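Local coordinates for tetratricopeptide TPR_2 repeat protein (Thermobaculum terrenum, PDB 5DJS) that is a tetratricopeptide-repeat protein with a GT-B-type region of glycosyl transferase family 41 and binds uridine-5'-diphosphate, at residues A[172-176]-A[177-181]; A[206-209]-A[210-214]; A[490-493]-A[494-498]; A[506-509]-A[510-514]. The protein carries 1 engineered substitution. All coordinates share one frame; numbering follows the deposited sequence.

Interactions 1 and 2 form one connected patch in the N-terminal half of the GT-B region: their centres lie 10 Å apart, and L207 of helix 206-214 packs on Y179 and on the carbonyl of R173. Interaction 1 is nearest the ligand, with the P176 side chain about 4 Å from the bound uridine-5'-diphosphate. The L207 side chain of interaction 2 is about 10 Å from the bound uridine-5'-diphosphate, and the W492 side chain of interaction 3 about 13 Å. Interactions 3 and 4 share the long helix 479-521, their centres 23 Å apart. That helix leaves W492 against the ligand-pocket helix 423-430 and reaches the N-terminal sheet at interaction 4, whose nearest atoms are about 7 Å from interaction 1.

Interaction 1: A[172-176]-A[177-181]; sequences LRCHP and VGYFL
The Y179 ring lies across the turn that leads into helix 176-187, one face over the backbone of H175, whose N is 3.5 Å from Y179 CZ. Its CG stands anti to the carbonyl carbon (chi1 -66°), which swings the ring back over the preceding residues; C174 CB meets the hydroxyl end, and P176 CD lies beside Y179 CD2 at 4.1 Å. On another side of the turn, L172 CD2 fits between V177 CG1 and L181 CD2, 3.5 Å from L181 CD2 and more loosely against the valine, a branched aliphatic fit suited to a buried place. V177 CB meets the H175 imidazole in the ring plane, 3.8 Å from H175 CD2. G178, having no side chain, lets the R173 carbonyl come up to its CA in a CA-H...O contact of 3.5 Å between G178 CA and R173 O. Proline suits the helix start because it has no N-H to satisfy, while P176 O takes the amide of F180 and H175 O that of Y179. These backbone bonds fix the turn, and this places the aromatic Y179 for its cation-pi contact with R400 of the ligand pocket and P176 beside the bound uridine-5'-diphosphate.

Interaction 2: A[206-209]-A[210-214]; sequences ALTD and RLRAL
D209 and R212 run side by side and join in a salt bridge about one helical turn apart, with R212 NH1 2.9 Å from D209 OD1. The arginine leaves the helix with CG anti to its own backbone nitrogen (chi1 -171°), then bends at chi3, and this brings the guanidinium back over the preceding turn. NH1 meets OD1 on the anti side, somewhat out of the carboxylate plane, while OD1 lies in the guanidinium plane; the two flat groups are turned 48° against each other. A water ties the same NH1 to the backbone carbonyl of D209, accepting from R212 NH1 at 2.6 Å and donating to D209 O at 3.1 Å. The other amino group, NH2, bonds to S204 OG, which also pairs with T208 OG1, so that the guanidinium is held at two corners, while W218 offers it a cation-pi contact.

R210 also bends at chi3 (-90°), but over L207: one guanidinium face lies over L207 CA and R210 NH1 is 3.5 Å from L207 CD1, the two side chains crossing at about a right angle; the charge itself is met by E182 in a salt bridge. Next to it L207 CD1 meets L211 CD1 at 4.1 Å, leucine suiting the buried face turned to helix 176-187. L207 and L211 on the buried side, with D209 toward solvent and R210 at the border, make an amphipathic helix, here packed in the Rossmann-like N-terminal half of a GT-B fold.

Interaction 3: A[490-493]-A[494-498]; sequences RRWL and RSVSM
The backbone is alpha helix throughout, its i to i+4 bonds including a nearly straight one from S495 N to R491 O (3.1 Å, 170° at the hydrogen), whereas the one from R494 N to R490 O is weak at 3.4 Å. W492 sends its indole out from the helix, inclined toward the following turn, CG anti to the backbone nitrogen (chi1 173°). V496 CG2 sits over one face, toward the rim, 4.2 Å from the centroid of the W492 five-membered ring in a CH-pi contact. The broad indole suits this side, where it also packs on L426 and L429 of helix 423-430; the compact valine sets a single methyl on its face. The segment belongs to helix 479-521, the long C-terminal helix that in GT-B folds runs from the second sheet domain back to the first. At the next residue, L493 O accepts twice, from S497 N and from S497 OG (2.8 Å), the two donors coming from opposite faces of the carbonyl plane and the hydroxyl from well above it. L493 CD2 lies against S497 OG at 3.5 Å. On the outer side three arginines gather, R494 NH1 being 3.9 Å from R490 NH1 and R494 NH2 approaching R491 NH1; E487 probably offsets part of this like charge through its salt bridge to R490 NE.

Interaction 4: A[506-509]-A[510-514]; sequences AELE and DAYRR
L508 and Y512, one turn apart on helix 479-521, make the apolar part of the contact. L508 CG sits over one face of the phenol ring, offset toward the rim, at 4.1 Å from the Y512 ring centroid in a CH-pi contact; L508 CD2 reaches further, to 3.5 Å from Y512 OH. Both torsions serve this: leucine CG is anti to its backbone nitrogen (chi1 179°), directing the branch outward from the helix, where the tyrosine ring, turned back over the preceding turn (chi1 -69°), comes to lie against it. Hydrogen bonds of the backbone carry the helix beneath them. That from Y512 N to L508 O is short and straight (2.8 Å, 167°), but A511 N meets E507 O from above the carbonyl plane at 3.2 Å. Several polar ends bond to other parts of the chain: Y512 OH pairs with Y167 OH, E509 OE2 takes bonds from H188 ND1 and D189 N, and R513 NH1 gives its hydrogens to the carbonyls of R161 and P159. Small A511 lets the helix lie close to V302 and L304 of strand 300-304, while L508 and Y512 press on strand 163-169 and Y512 also on strand 240-243, so this turn packs against the N-terminal parallel sheet.

Interaction 1: A[172-176]-A[177-181]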
loop_
_atom_site.group_PDB
_atom_site.type_symbol
_atom_site.label_atom_id
_atom_site.label_comp_id
_atom_site.label_asym_id
_atom_site.label_seq_id
_atom_site.Cartn_x
_atom_site.Cartn_y
_atom_site.Cartn_z
ATOM N N LEU A 172 -1.856 -11.383 -0.224
ATOM C CA LEU A 172 -1.370 -12.340 -1.209
ATOM C C LEU A 172 -2.492 -12.617 -2.197
ATOM O O LEU A 172 -3.202 -13.596 -2.049
ATOM C CB LEU A 172 -0.942 -13.657 -0.525
ATOM C CG LEU A 172 0.204 -13.582 0.492
ATOM C CD1 LEU A 172 0.617 -14.979 0.918
ATOM C CD2 LEU A 172 1.403 -12.830 -0.061
ATOM N N ARG A 173 -2.647 -11.723 -3.176
ATOM C CA ARG A 173 -3.701 -11.785 -4.209
ATOM C C ARG A 173 -3.415 -10.710 -5.263
ATOM O O ARG A 173 -2.351 -10.076 -5.210
ATOM C CB ARG A 173 -5.107 -11.588 -3.600
ATOM C CG ARG A 173 -5.360 -10.206 -3.015
ATOM C CD ARG A 173 -6.795 -10.031 -2.531
ATOM N NE ARG A 173 -6.897 -8.806 -1.746
ATOM C CZ ARG A 173 -6.544 -8.676 -0.469
ATOM N NH1 ARG A 173 -6.096 -9.709 0.241
ATOM N NH2 ARG A 173 -6.672 -7.497 0.118
ATOM N N CYS A 174 -4.348 -10.497 -6.205
ATOM C CA CYS A 174 -4.259 -9.405 -7.194
ATOM C C CYS A 174 -4.183 -8.072 -6.470
ATOM O O CYS A 174 -5.205 -7.452 -6.184
ATOM C CB CYS A 174 -5.455 -9.413 -8.153
ATOM S SG CYS A 174 -5.447 -10.809 -9.297
ATOM N N HIS A 175 -2.952 -7.663 -6.176
ATOM C CA HIS A 175 -2.671 -6.543 -5.299
ATOM C C HIS A 175 -1.166 -6.302 -5.353
ATOM O O HIS A 175 -0.404 -7.257 -5.421
ATOM C CB HIS A 175 -3.101 -6.886 -3.865
ATOM C CG HIS A 175 -2.846 -5.791 -2.882
ATOM N ND1 HIS A 175 -3.698 -4.721 -2.714
ATOM C CD2 HIS A 175 -1.821 -5.588 -2.030
ATOM C CE1 HIS A 175 -3.207 -3.906 -1.795
ATOM N NE2 HIS A 175 -2.068 -4.412 -1.362
ATOM N N PRO A 176 -0.725 -5.034 -5.330
ATOM C CA PRO A 176 0.705 -4.719 -5.354
ATOM C C PRO A 176 1.627 -5.721 -4.669
ATOM O O PRO A 176 2.610 -6.141 -5.272
ATOM C CB PRO A 176 0.745 -3.372 -4.640
ATOM C CG PRO A 176 -0.493 -2.705 -5.169
ATOM C CD PRO A 176 -1.523 -3.794 -5.357
ATOM N N VAL A 177 1.307 -6.094 -3.429
ATOM C CA VAL A 177 2.041 -7.129 -2.684
ATOM C C VAL A 177 2.196 -8.395 -3.516
ATOM O O VAL A 177 3.314 -8.789 -3.840
ATOM C CB VAL A 177 1.385 -7.455 -1.314
ATOM C CG1 VAL A 177 1.927 -8.749 -0.715
ATOM C CG2 VAL A 177 1.588 -6.296 -0.338
ATOM N N GLY A 178 1.075 -9.012 -3.874
ATOM C CA GLY A 178 1.080 -10.189 -4.743
ATOM C C GLY A 178 1.771 -10.017 -6.098
ATOM O O GLY A 178 2.403 -10.958 -6.598
ATOM N N TYR A 179 1.647 -8.829 -6.691
ATOM C CA TYR A 179 2.250 -8.548 -7.999
ATOM C C TYR A 179 3.776 -8.585 -7.944
ATOM O O TYR A 179 4.407 -9.155 -8.827
ATOM C CB TYR A 179 1.771 -7.193 -8.577
ATOM C CG TYR A 179 0.283 -7.114 -8.932
ATOM C CD1 TYR A 179 -0.390 -8.202 -9.513
ATOM C CD2 TYR A 179 -0.443 -5.938 -8.722
ATOM C CE1 TYR A 179 -1.736 -8.128 -9.846
ATOM C CE2 TYR A 179 -1.792 -5.860 -9.050
ATOM C CZ TYR A 179 -2.432 -6.958 -9.612
ATOM O OH TYR A 179 -3.771 -6.895 -9.935
ATOM N N PHE A 180 4.354 -7.984 -6.905
ATOM C CA PHE A 180 5.813 -7.965 -6.714
ATOM C C PHE A 180 6.384 -9.222 -6.039
ATOM O O PHE A 180 7.582 -9.493 -6.162
ATOM C CB PHE A 180 6.229 -6.745 -5.903
ATOM C CG PHE A 180 6.076 -5.440 -6.635
ATOM C CD1 PHE A 180 6.868 -5.155 -7.740
ATOM C CD2 PHE A 180 5.164 -4.475 -6.197
ATOM C CE1 PHE A 180 6.742 -3.949 -8.409
ATOM C CE2 PHE A 180 5.034 -3.266 -6.868
ATOM C CZ PHE A 180 5.828 -3.002 -7.970
ATOM N N LEU A 181 5.554 -9.969 -5.313
ATOM C CA LEU A 181 6.018 -11.197 -4.668
ATOM C C LEU A 181 6.138 -12.343 -5.665
ATOM O O LEU A 181 7.085 -13.120 -5.585
ATOM C CB LEU A 181 5.102 -11.611 -3.513
ATOM C CG LEU A 181 5.571 -12.826 -2.699
ATOM C CD1 LEU A 181 6.875 -12.525 -1.974
ATOM C CD2 LEU A 181 4.496 -13.258 -1.718
#

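Interaction 2: A[206-209]-A[210-214]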
loop_
_atom_site.group_PDB
_atom_site.type_symbol
_atom_site.label_atom_id
_atom_site.label_comp_id
_atom_site.label_asym_id
_atom_site.label_seq_id
_atom_site.Cartn_x
_atom_site.Cartn_y
_atom_site.Cartn_z
ATOM N N ALA A 206 -7.087 -15.891 -8.857
ATOM C CA ALA A 206 -6.096 -16.506 -9.761
ATOM C C ALA A 206 -4.623 -16.326 -9.337
ATOM O O ALA A 206 -3.821 -17.245 -9.505
ATOM C CB ALA A 206 -6.292 -15.985 -11.182
ATOM N N LEU A 207 -4.266 -15.154 -8.808
ATOM C CA LEU A 207 -2.878 -14.892 -8.395
ATOM C C LEU A 207 -2.484 -15.683 -7.131
ATOM O O LEU A 207 -1.341 -16.131 -7.018
ATOM C CB LEU A 207 -2.639 -13.390 -8.195
ATOM C CG LEU A 207 -1.243 -12.926 -7.760
ATOM C CD1 LEU A 207 -0.118 -13.609 -8.513
ATOM C CD2 LEU A 207 -1.083 -11.429 -7.957
ATOM N N THR A 208 -3.419 -15.865 -6.194
ATOM C CA THR A 208 -3.133 -16.645 -4.980
ATOM C C THR A 208 -2.904 -18.109 -5.364
ATOM O O THR A 208 -2.007 -18.758 -4.829
ATOM C CB THR A 208 -4.229 -16.543 -3.877
ATOM O OG1 THR A 208 -5.373 -17.322 -4.230
ATOM C CG2 THR A 208 -4.657 -15.130 -3.662
ATOM N N ASP A 209 -3.710 -18.605 -6.302
ATOM C CA ASP A 209 -3.525 -19.944 -6.872
ATOM C C ASP A 209 -2.124 -20.103 -7.461
ATOM O O ASP A 209 -1.473 -21.139 -7.246
ATOM C CB ASP A 209 -4.587 -20.263 -7.937
ATOM C CG ASP A 209 -6.012 -20.314 -7.373
ATOM O OD1 ASP A 209 -6.194 -20.386 -6.136
ATOM O OD2 ASP A 209 -6.960 -20.281 -8.183
ATOM N N ARG A 210 -1.656 -19.079 -8.173
ATOM C CA ARG A 210 -0.281 -19.072 -8.695
ATOM C C ARG A 210 0.774 -19.021 -7.574
ATOM O O ARG A 210 1.747 -19.781 -7.603
ATOM C CB ARG A 210 -0.066 -17.939 -9.719
ATOM C CG ARG A 210 -0.465 -18.325 -11.143
ATOM C CD ARG A 210 -0.235 -17.208 -12.158
ATOM N NE ARG A 210 -1.408 -16.329 -12.302
ATOM C CZ ARG A 210 -1.429 -14.996 -12.199
ATOM N NH1 ARG A 210 -0.330 -14.275 -11.956
ATOM N NH2 ARG A 210 -2.587 -14.364 -12.360
ATOM N N LEU A 211 0.575 -18.138 -6.597
ATOM C CA LEU A 211 1.483 -18.041 -5.440
ATOM C C LEU A 211 1.545 -19.350 -4.647
ATOM O O LEU A 211 2.619 -19.754 -4.202
ATOM C CB LEU A 211 1.070 -16.888 -4.504
ATOM C CG LEU A 211 1.708 -15.484 -4.600
ATOM C CD1 LEU A 211 2.507 -15.216 -5.866
ATOM C CD2 LEU A 211 0.642 -14.409 -4.405
ATOM N N ARG A 212 0.394 -19.997 -4.474
ATOM C CA ARG A 212 0.318 -21.291 -3.787
ATOM C C ARG A 212 1.097 -22.367 -4.537
ATOM O O ARG A 212 1.846 -23.134 -3.925
ATOM C CB ARG A 212 -1.144 -21.731 -3.608
ATOM C CG ARG A 212 -1.325 -22.949 -2.716
ATOM C CD ARG A 212 -2.770 -23.390 -2.569
ATOM N NE ARG A 212 -3.659 -22.345 -2.039
ATOM C CZ ARG A 212 -4.507 -21.594 -2.751
ATOM N NH1 ARG A 212 -4.619 -21.709 -4.073
ATOM N NH2 ARG A 212 -5.261 -20.693 -2.124
ATOM N N ALA A 213 0.908 -22.413 -5.858
ATOM C CA ALA A 213 1.604 -23.376 -6.727
ATOM C C ALA A 213 3.119 -23.148 -6.755
ATOM O O ALA A 213 3.886 -24.108 -6.698
ATOM C CB ALA A 213 1.037 -23.320 -8.138
ATOM N N LEU A 214 3.540 -21.884 -6.835
ATOM C CA LEU A 214 4.974 -21.536 -6.825
ATOM C C LEU A 214 5.655 -21.705 -5.452
ATOM O O LEU A 214 6.869 -21.892 -5.384
ATOM C CB LEU A 214 5.195 -20.108 -7.322
ATOM C CG LEU A 214 5.259 -19.786 -8.818
ATOM C CD1 LEU A 214 4.212 -20.495 -9.676
ATOM C CD2 LEU A 214 5.158 -18.271 -8.985
HETATM O O HOH W 1 -3.490 -23.109 -5.992
#

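Interaction 3: A[490-493]-A[494-498]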
loop_
_atom_site.group_PDB
_atom_site.type_symbol
_atom_site.label_atom_id
_atom_site.label_comp_id
_atom_site.label_asym_id
_atom_site.label_seq_id
_atom_site.Cartn_x
_atom_site.Cartn_y
_atom_site.Cartn_z
ATOM N N ARG A 490 11.472 2.010 -23.960
ATOM C CA ARG A 490 11.337 0.816 -24.811
ATOM C C ARG A 490 12.524 -0.125 -24.602
ATOM O O ARG A 490 12.355 -1.346 -24.524
ATOM C CB ARG A 490 11.250 1.187 -26.301
ATOM C CG ARG A 490 10.229 0.379 -27.122
ATOM C CD ARG A 490 10.804 -0.378 -28.318
ATOM N NE ARG A 490 12.042 0.207 -28.848
ATOM C CZ ARG A 490 12.956 -0.447 -29.566
ATOM N NH1 ARG A 490 12.798 -1.727 -29.904
ATOM N NH2 ARG A 490 14.047 0.198 -29.968
ATOM N N ARG A 491 13.718 0.456 -24.517
ATOM C CA ARG A 491 14.941 -0.308 -24.253
ATOM C C ARG A 491 14.993 -0.823 -22.824
ATOM O O ARG A 491 15.330 -1.987 -22.592
ATOM C CB ARG A 491 16.185 0.539 -24.539
ATOM C CG ARG A 491 16.346 0.866 -26.010
ATOM C CD ARG A 491 17.624 1.639 -26.299
ATOM N NE ARG A 491 17.715 1.930 -27.728
ATOM C CZ ARG A 491 18.054 1.049 -28.670
ATOM N NH1 ARG A 491 18.354 -0.217 -28.368
ATOM N NH2 ARG A 491 18.087 1.434 -29.943
ATOM N N TRP A 492 14.685 0.056 -21.877
ATOM C CA TRP A 492 14.585 -0.318 -20.471
ATOM C C TRP A 492 13.574 -1.469 -20.274
ATOM O O TRP A 492 13.916 -2.469 -19.644
ATOM C CB TRP A 492 14.235 0.913 -19.621
ATOM C CG TRP A 492 13.950 0.627 -18.178
ATOM C CD1 TRP A 492 14.852 0.587 -17.153
ATOM C CD2 TRP A 492 12.668 0.350 -17.599
ATOM N NE1 TRP A 492 14.210 0.293 -15.972
ATOM C CE2 TRP A 492 12.869 0.141 -16.219
ATOM C CE3 TRP A 492 11.370 0.254 -18.115
ATOM C CZ2 TRP A 492 11.815 -0.155 -15.343
ATOM C CZ3 TRP A 492 10.325 -0.042 -17.251
ATOM C CH2 TRP A 492 10.555 -0.244 -15.878
ATOM N N LEU A 493 12.367 -1.340 -20.834
ATOM C CA LEU A 493 11.317 -2.389 -20.736
ATOM C C LEU A 493 11.858 -3.778 -21.102
ATOM O O LEU A 493 11.664 -4.740 -20.364
ATOM C CB LEU A 493 10.115 -2.070 -21.651
ATOM C CG LEU A 493 8.701 -2.632 -21.407
ATOM C CD1 LEU A 493 8.053 -3.076 -22.711
ATOM C CD2 LEU A 493 8.622 -3.770 -20.406
ATOM N N ARG A 494 12.546 -3.850 -22.238
ATOM C CA ARG A 494 13.078 -5.105 -22.784
ATOM C C ARG A 494 14.184 -5.695 -21.902
ATOM O O ARG A 494 14.200 -6.902 -21.633
ATOM C CB ARG A 494 13.633 -4.872 -24.200
ATOM C CG ARG A 494 13.722 -6.126 -25.063
ATOM C CD ARG A 494 15.076 -6.297 -25.760
ATOM N NE ARG A 494 15.679 -5.036 -26.218
ATOM C CZ ARG A 494 15.376 -4.378 -27.341
ATOM N NH1 ARG A 494 14.445 -4.832 -28.184
ATOM N NH2 ARG A 494 16.011 -3.240 -27.626
ATOM N N SER A 495 15.114 -4.833 -21.491
ATOM C CA SER A 495 16.211 -5.183 -20.566
ATOM C C SER A 495 15.693 -5.762 -19.249
ATOM O O SER A 495 16.168 -6.791 -18.772
ATOM C CB SER A 495 17.051 -3.936 -20.275
ATOM O OG SER A 495 17.865 -4.105 -19.142
ATOM N N VAL A 496 14.697 -5.081 -18.695
ATOM C CA VAL A 496 14.048 -5.462 -17.444
ATOM C C VAL A 496 13.180 -6.721 -17.600
ATOM O O VAL A 496 13.117 -7.545 -16.683
ATOM C CB VAL A 496 13.272 -4.236 -16.861
ATOM C CG1 VAL A 496 11.878 -4.571 -16.368
ATOM C CG2 VAL A 496 14.100 -3.548 -15.781
ATOM N N SER A 497 12.512 -6.870 -18.747
ATOM C CA SER A 497 11.746 -8.097 -19.059
ATOM C C SER A 497 12.617 -9.366 -19.047
ATOM O O SER A 497 12.141 -10.456 -18.726
ATOM C CB SER A 497 11.065 -7.994 -20.439
ATOM O OG SER A 497 10.051 -7.010 -20.478
ATOM N N MET A 498 13.884 -9.203 -19.413
ATOM C CA MET A 498 14.785 -10.316 -19.628
ATOM C C MET A 498 15.517 -10.704 -18.345
ATOM O O MET A 498 15.476 -11.863 -17.946
ATOM C CB MET A 498 15.782 -9.937 -20.732
ATOM C CG MET A 498 16.446 -11.104 -21.451
ATOM S SD MET A 498 17.875 -10.571 -22.421
ATOM C CE MET A 498 17.181 -9.305 -23.495
#

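Interaction 4: A[506-509]-A[510-514]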
loop_
_atom_site.group_PDB
_atom_site.type_symbol
_atom_site.label_atom_id
_atom_site.label_comp_id
_atom_site.label_asym_id
_atom_site.label_seq_id
_atom_site.Cartn_x
_atom_site.Cartn_y
_atom_site.Cartn_z
ATOM N N ALA A 506 18.219 -12.447 -6.689
ATOM C CA ALA A 506 19.587 -12.779 -6.302
ATOM C C ALA A 506 20.145 -11.718 -5.350
ATOM O O ALA A 506 20.782 -12.063 -4.364
ATOM C CB ALA A 506 20.481 -12.936 -7.535
ATOM N N GLU A 507 19.904 -10.439 -5.644
ATOM C CA GLU A 507 20.349 -9.344 -4.755
ATOM C C GLU A 507 19.674 -9.374 -3.357
ATOM O O GLU A 507 20.304 -9.028 -2.339
ATOM C CB GLU A 507 20.152 -7.983 -5.433
ATOM C CG GLU A 507 21.318 -7.560 -6.306
ATOM C CD GLU A 507 22.433 -6.911 -5.503
ATOM O OE1 GLU A 507 22.147 -5.977 -4.702
ATOM O OE2 GLU A 507 23.602 -7.333 -5.674
ATOM N N LEU A 508 18.407 -9.794 -3.330
ATOM C CA LEU A 508 17.642 -9.956 -2.091
ATOM C C LEU A 508 18.155 -11.156 -1.286
ATOM O O LEU A 508 18.434 -11.055 -0.089
ATOM C CB LEU A 508 16.149 -10.125 -2.425
ATOM C CG LEU A 508 15.141 -10.330 -1.293
ATOM C CD1 LEU A 508 14.995 -9.041 -0.501
ATOM C CD2 LEU A 508 13.802 -10.797 -1.849
ATOM N N GLU A 509 18.272 -12.293 -1.959
ATOM C CA GLU A 509 18.919 -13.488 -1.394
ATOM C C GLU A 509 20.309 -13.203 -0.830
ATOM O O GLU A 509 20.671 -13.732 0.212
ATOM C CB GLU A 509 19.017 -14.579 -2.454
ATOM C CG GLU A 509 17.691 -15.265 -2.743
ATOM C CD GLU A 509 17.752 -16.175 -3.960
ATOM O OE1 GLU A 509 18.780 -16.178 -4.676
ATOM O OE2 GLU A 509 16.766 -16.900 -4.206
ATOM N N ASP A 510 21.077 -12.365 -1.519
ATOM C CA ASP A 510 22.366 -11.895 -1.003
ATOM C C ASP A 510 22.178 -11.153 0.332
ATOM O O ASP A 510 22.976 -11.331 1.246
ATOM C CB ASP A 510 23.076 -10.984 -2.020
ATOM C CG ASP A 510 24.573 -11.150 -1.996
ATOM O OD1 ASP A 510 25.037 -12.183 -2.532
ATOM O OD2 ASP A 510 25.276 -10.262 -1.453
ATOM N N ALA A 511 21.124 -10.334 0.431
ATOM C CA ALA A 511 20.787 -9.623 1.678
ATOM C C ALA A 511 20.293 -10.553 2.794
ATOM O O ALA A 511 20.747 -10.427 3.938
ATOM C CB ALA A 511 19.767 -8.526 1.419
ATOM N N TYR A 512 19.375 -11.472 2.470
ATOM C CA TYR A 512 18.948 -12.528 3.415
ATOM C C TYR A 512 20.129 -13.339 3.970
ATOM O O TYR A 512 20.159 -13.670 5.153
ATOM C CB TYR A 512 17.975 -13.522 2.759
ATOM C CG TYR A 512 16.580 -13.027 2.404
ATOM C CD1 TYR A 512 15.991 -11.917 3.039
ATOM C CD2 TYR A 512 15.823 -13.709 1.446
ATOM C CE1 TYR A 512 14.711 -11.492 2.698
ATOM C CE2 TYR A 512 14.544 -13.297 1.105
ATOM C CZ TYR A 512 13.986 -12.194 1.731
ATOM O OH TYR A 512 12.714 -11.797 1.375
ATOM N N ARG A 513 21.082 -13.677 3.108
ATOM C CA ARG A 513 22.252 -14.451 3.513
ATOM C C ARG A 513 23.116 -13.681 4.515
ATOM O O ARG A 513 23.613 -14.255 5.475
ATOM C CB ARG A 513 23.080 -14.857 2.277
ATOM C CG ARG A 513 24.244 -15.816 2.545
ATOM C CD ARG A 513 23.828 -17.136 3.195
ATOM N NE ARG A 513 22.816 -17.877 2.433
ATOM C CZ ARG A 513 22.364 -19.089 2.752
ATOM N NH1 ARG A 513 22.823 -19.734 3.828
ATOM N NH2 ARG A 513 21.436 -19.670 1.989
ATOM N N ARG A 514 23.286 -12.387 4.285
ATOM C CA ARG A 514 24.135 -11.569 5.141
ATOM C C ARG A 514 23.448 -11.244 6.468
ATOM O O ARG A 514 24.119 -11.057 7.479
ATOM C CB ARG A 514 24.607 -10.322 4.384
ATOM C CG ARG A 514 25.660 -10.680 3.328
ATOM C CD ARG A 514 25.734 -9.727 2.137
ATOM N NE ARG A 514 25.663 -8.330 2.549
ATOM C CZ ARG A 514 26.650 -7.640 3.127
ATOM N NH1 ARG A 514 27.839 -8.197 3.383
ATOM N NH2 ARG A 514 26.444 -6.366 3.460
#